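Local atomic coordinates of Nup188 (Myceliophthora thermophila, PDB entry 4KF8), a protein that probably serves as a scaffold nucleoporin of the nuclear pore complex, sharing structural and functional properties with nuclear transport receptors. Residues A[218-223]-A[240-245]. Residues are numbered along the deposited sequence; the frame is centred on the assembly and turned at random.
Sequences GILPLL and FVLNQF
Leu223 and Leu242 carry the same pair of torsions: CG lies anti to the carbonyl carbon (chi1 -62° in Leu223, -57° in Leu242), and the near-180° second torsions make CD1 the extended branch. In Leu223 that CD1 makes the contact; in Leu242 the other branch, CD2, turns toward helix 206-226. The two leucines run antiparallel alongside one another, Leu223 CD1 closing to 3.6 Å from Leu242 CD2 and lying 4.0 Å from Leu242 CG. The same methyl of Leu242 is also met by Leu220, CD2 to CD2 at 3.7 Å, and is thus shared by two leucines from one face of the helix. Val241 fills in beside them. Its CG1, anti to the backbone N, reaches Ile219 CG2 at 4.1 Å and Leu223 CD1 at 4.2 Å, while also lying at the edge of the Phe245 ring, in its plane. Every touching residue is buried and aliphatic, and the facing backbones remain well separated, Leu220 CA to Leu242 CA being 8.7 Å. Just past Val241 the chain turns away through a type I beta turn from Leu242 to Phe245, the latter being the N-cap of helix 246-254. The contact packs helix 235-242, around Val241 and Leu242, against helix 206-226 in this all-helical C-terminal domain; Leu182 of helix 181-187 touches both Leu223 and Val241, while helix 154-167 borders Ile219 and helix 284-303 borders Leu220 and Leu223.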
loop_
_atom_site.group_PDB
_atom_site.type_symbol
_atom_site.label_atom_id
_atom_site.label_comp_id
_atom_site.label_asym_id
_atom_site.label_seq_id
_atom_site.Cartn_x
_atom_site.Cartn_y
_atom_site.Cartn_z
ATOM N N GLY A 218 3.358 -2.864 -0.794
ATOM C CA GLY A 218 3.348 -2.054 -2.000
ATOM C C GLY A 218 3.214 -2.820 -3.304
ATOM O O GLY A 218 2.197 -2.720 -3.989
ATOM N N ILE A 219 4.247 -3.581 -3.655
ATOM C CA ILE A 219 4.281 -4.299 -4.927
ATOM C C ILE A 219 3.121 -5.281 -5.095
ATOM O O ILE A 219 2.436 -5.262 -6.117
ATOM C CB ILE A 219 5.618 -5.046 -5.120
ATOM C CG1 ILE A 219 6.775 -4.052 -5.214
ATOM C CG2 ILE A 219 5.575 -5.916 -6.364
ATOM C CD1 ILE A 219 8.111 -4.700 -5.504
ATOM N N LEU A 220 2.899 -6.130 -4.095
ATOM C CA LEU A 220 1.846 -7.144 -4.168
ATOM C C LEU A 220 0.414 -6.597 -4.271
ATOM O O LEU A 220 -0.351 -7.056 -5.121
ATOM C CB LEU A 220 1.962 -8.148 -3.018
ATOM C CG LEU A 220 3.241 -8.981 -2.976
ATOM C CD1 LEU A 220 3.183 -9.974 -1.831
ATOM C CD2 LEU A 220 3.454 -9.691 -4.296
ATOM N N PRO A 221 0.034 -5.633 -3.408
ATOM C CA PRO A 221 -1.315 -5.083 -3.588
ATOM C C PRO A 221 -1.445 -4.261 -4.869
ATOM O O PRO A 221 -2.554 -4.086 -5.371
ATOM C CB PRO A 221 -1.502 -4.195 -2.354
ATOM C CG PRO A 221 -0.136 -3.879 -1.905
ATOM C CD PRO A 221 0.676 -5.094 -2.198
ATOM N N LEU A 222 -0.324 -3.763 -5.383
ATOM C CA LEU A 222 -0.310 -3.119 -6.688
ATOM C C LEU A 222 -0.669 -4.130 -7.771
ATOM O O LEU A 222 -1.499 -3.854 -8.633
ATOM C CB LEU A 222 1.060 -2.503 -6.978
ATOM C CG LEU A 222 1.212 -0.993 -6.776
ATOM C CD1 LEU A 222 2.674 -0.582 -6.812
ATOM C CD2 LEU A 222 0.427 -0.232 -7.829
ATOM N N LEU A 223 -0.047 -5.306 -7.716
ATOM C CA LEU A 223 -0.276 -6.347 -8.715
ATOM C C LEU A 223 -1.717 -6.852 -8.711
ATOM O O LEU A 223 -2.269 -7.186 -9.758
ATOM C CB LEU A 223 0.685 -7.516 -8.502
ATOM C CG LEU A 223 2.177 -7.210 -8.637
ATOM C CD1 LEU A 223 2.990 -8.476 -8.474
ATOM C CD2 LEU A 223 2.481 -6.542 -9.966
ATOM N N PHE A 240 6.073 -12.129 -14.293
ATOM C CA PHE A 240 7.501 -11.887 -14.459
ATOM C C PHE A 240 8.071 -11.069 -13.305
ATOM O O PHE A 240 9.236 -11.226 -12.945
ATOM C CB PHE A 240 7.779 -11.189 -15.791
ATOM C CG PHE A 240 9.231 -10.899 -16.033
ATOM C CD1 PHE A 240 10.117 -11.923 -16.317
ATOM C CD2 PHE A 240 9.710 -9.601 -15.985
ATOM C CE1 PHE A 240 11.454 -11.661 -16.544
ATOM C CE2 PHE A 240 11.046 -9.333 -16.213
ATOM C CZ PHE A 240 11.919 -10.366 -16.494
ATOM N N VAL A 241 7.249 -10.194 -12.732
ATOM C CA VAL A 241 7.663 -9.424 -11.563
ATOM C C VAL A 241 7.948 -10.378 -10.415
ATOM O O VAL A 241 9.052 -10.406 -9.876
ATOM C CB VAL A 241 6.585 -8.416 -11.117
ATOM C CG1 VAL A 241 6.955 -7.810 -9.776
ATOM C CG2 VAL A 241 6.405 -7.331 -12.160
ATOM N N LEU A 242 6.939 -11.169 -10.064
ATOM C CA LEU A 242 7.045 -12.157 -9.001
ATOM C C LEU A 242 8.216 -13.101 -9.241
ATOM O O LEU A 242 8.917 -13.482 -8.307
ATOM C CB LEU A 242 5.747 -12.963 -8.900
ATOM C CG LEU A 242 4.466 -12.163 -8.664
ATOM C CD1 LEU A 242 3.241 -13.056 -8.749
ATOM C CD2 LEU A 242 4.528 -11.474 -7.320
ATOM N N ASN A 243 8.428 -13.464 -10.502
ATOM C CA ASN A 243 9.469 -14.420 -10.860
ATOM C C ASN A 243 10.884 -13.895 -10.669
ATOM O O ASN A 243 11.848 -14.654 -10.741
ATOM C CB ASN A 243 9.288 -14.908 -12.298
ATOM C CG ASN A 243 8.328 -16.071 -12.400
ATOM O OD1 ASN A 243 8.117 -16.801 -11.430
ATOM N ND2 ASN A 243 7.742 -16.259 -13.579
ATOM N N GLN A 244 11.010 -12.594 -10.433
ATOM C CA GLN A 244 12.324 -12.005 -10.225
ATOM C C GLN A 244 12.585 -11.730 -8.751
ATOM O O GLN A 244 13.582 -11.110 -8.389
ATOM C CB GLN A 244 12.505 -10.753 -11.083
ATOM C CG GLN A 244 12.569 -11.074 -12.567
ATOM C CD GLN A 244 13.155 -9.951 -13.382
ATOM O OE1 GLN A 244 12.645 -8.833 -13.375
ATOM N NE2 GLN A 244 14.238 -10.240 -14.092
ATOM N N PHE A 245 11.680 -12.211 -7.907
ATOM C CA PHE A 245 11.885 -12.201 -6.465
ATOM C C PHE A 245 11.573 -13.584 -5.897
ATOM O O PHE A 245 10.578 -13.761 -5.195
ATOM C CB PHE A 245 11.002 -11.142 -5.802
ATOM C CG PHE A 245 11.171 -9.766 -6.378
ATOM C CD1 PHE A 245 12.295 -9.012 -6.086
ATOM C CD2 PHE A 245 10.203 -9.223 -7.205
ATOM C CE1 PHE A 245 12.451 -7.744 -6.613
ATOM C CE2 PHE A 245 10.354 -7.956 -7.735
ATOM C CZ PHE A 245 11.480 -7.216 -7.438
#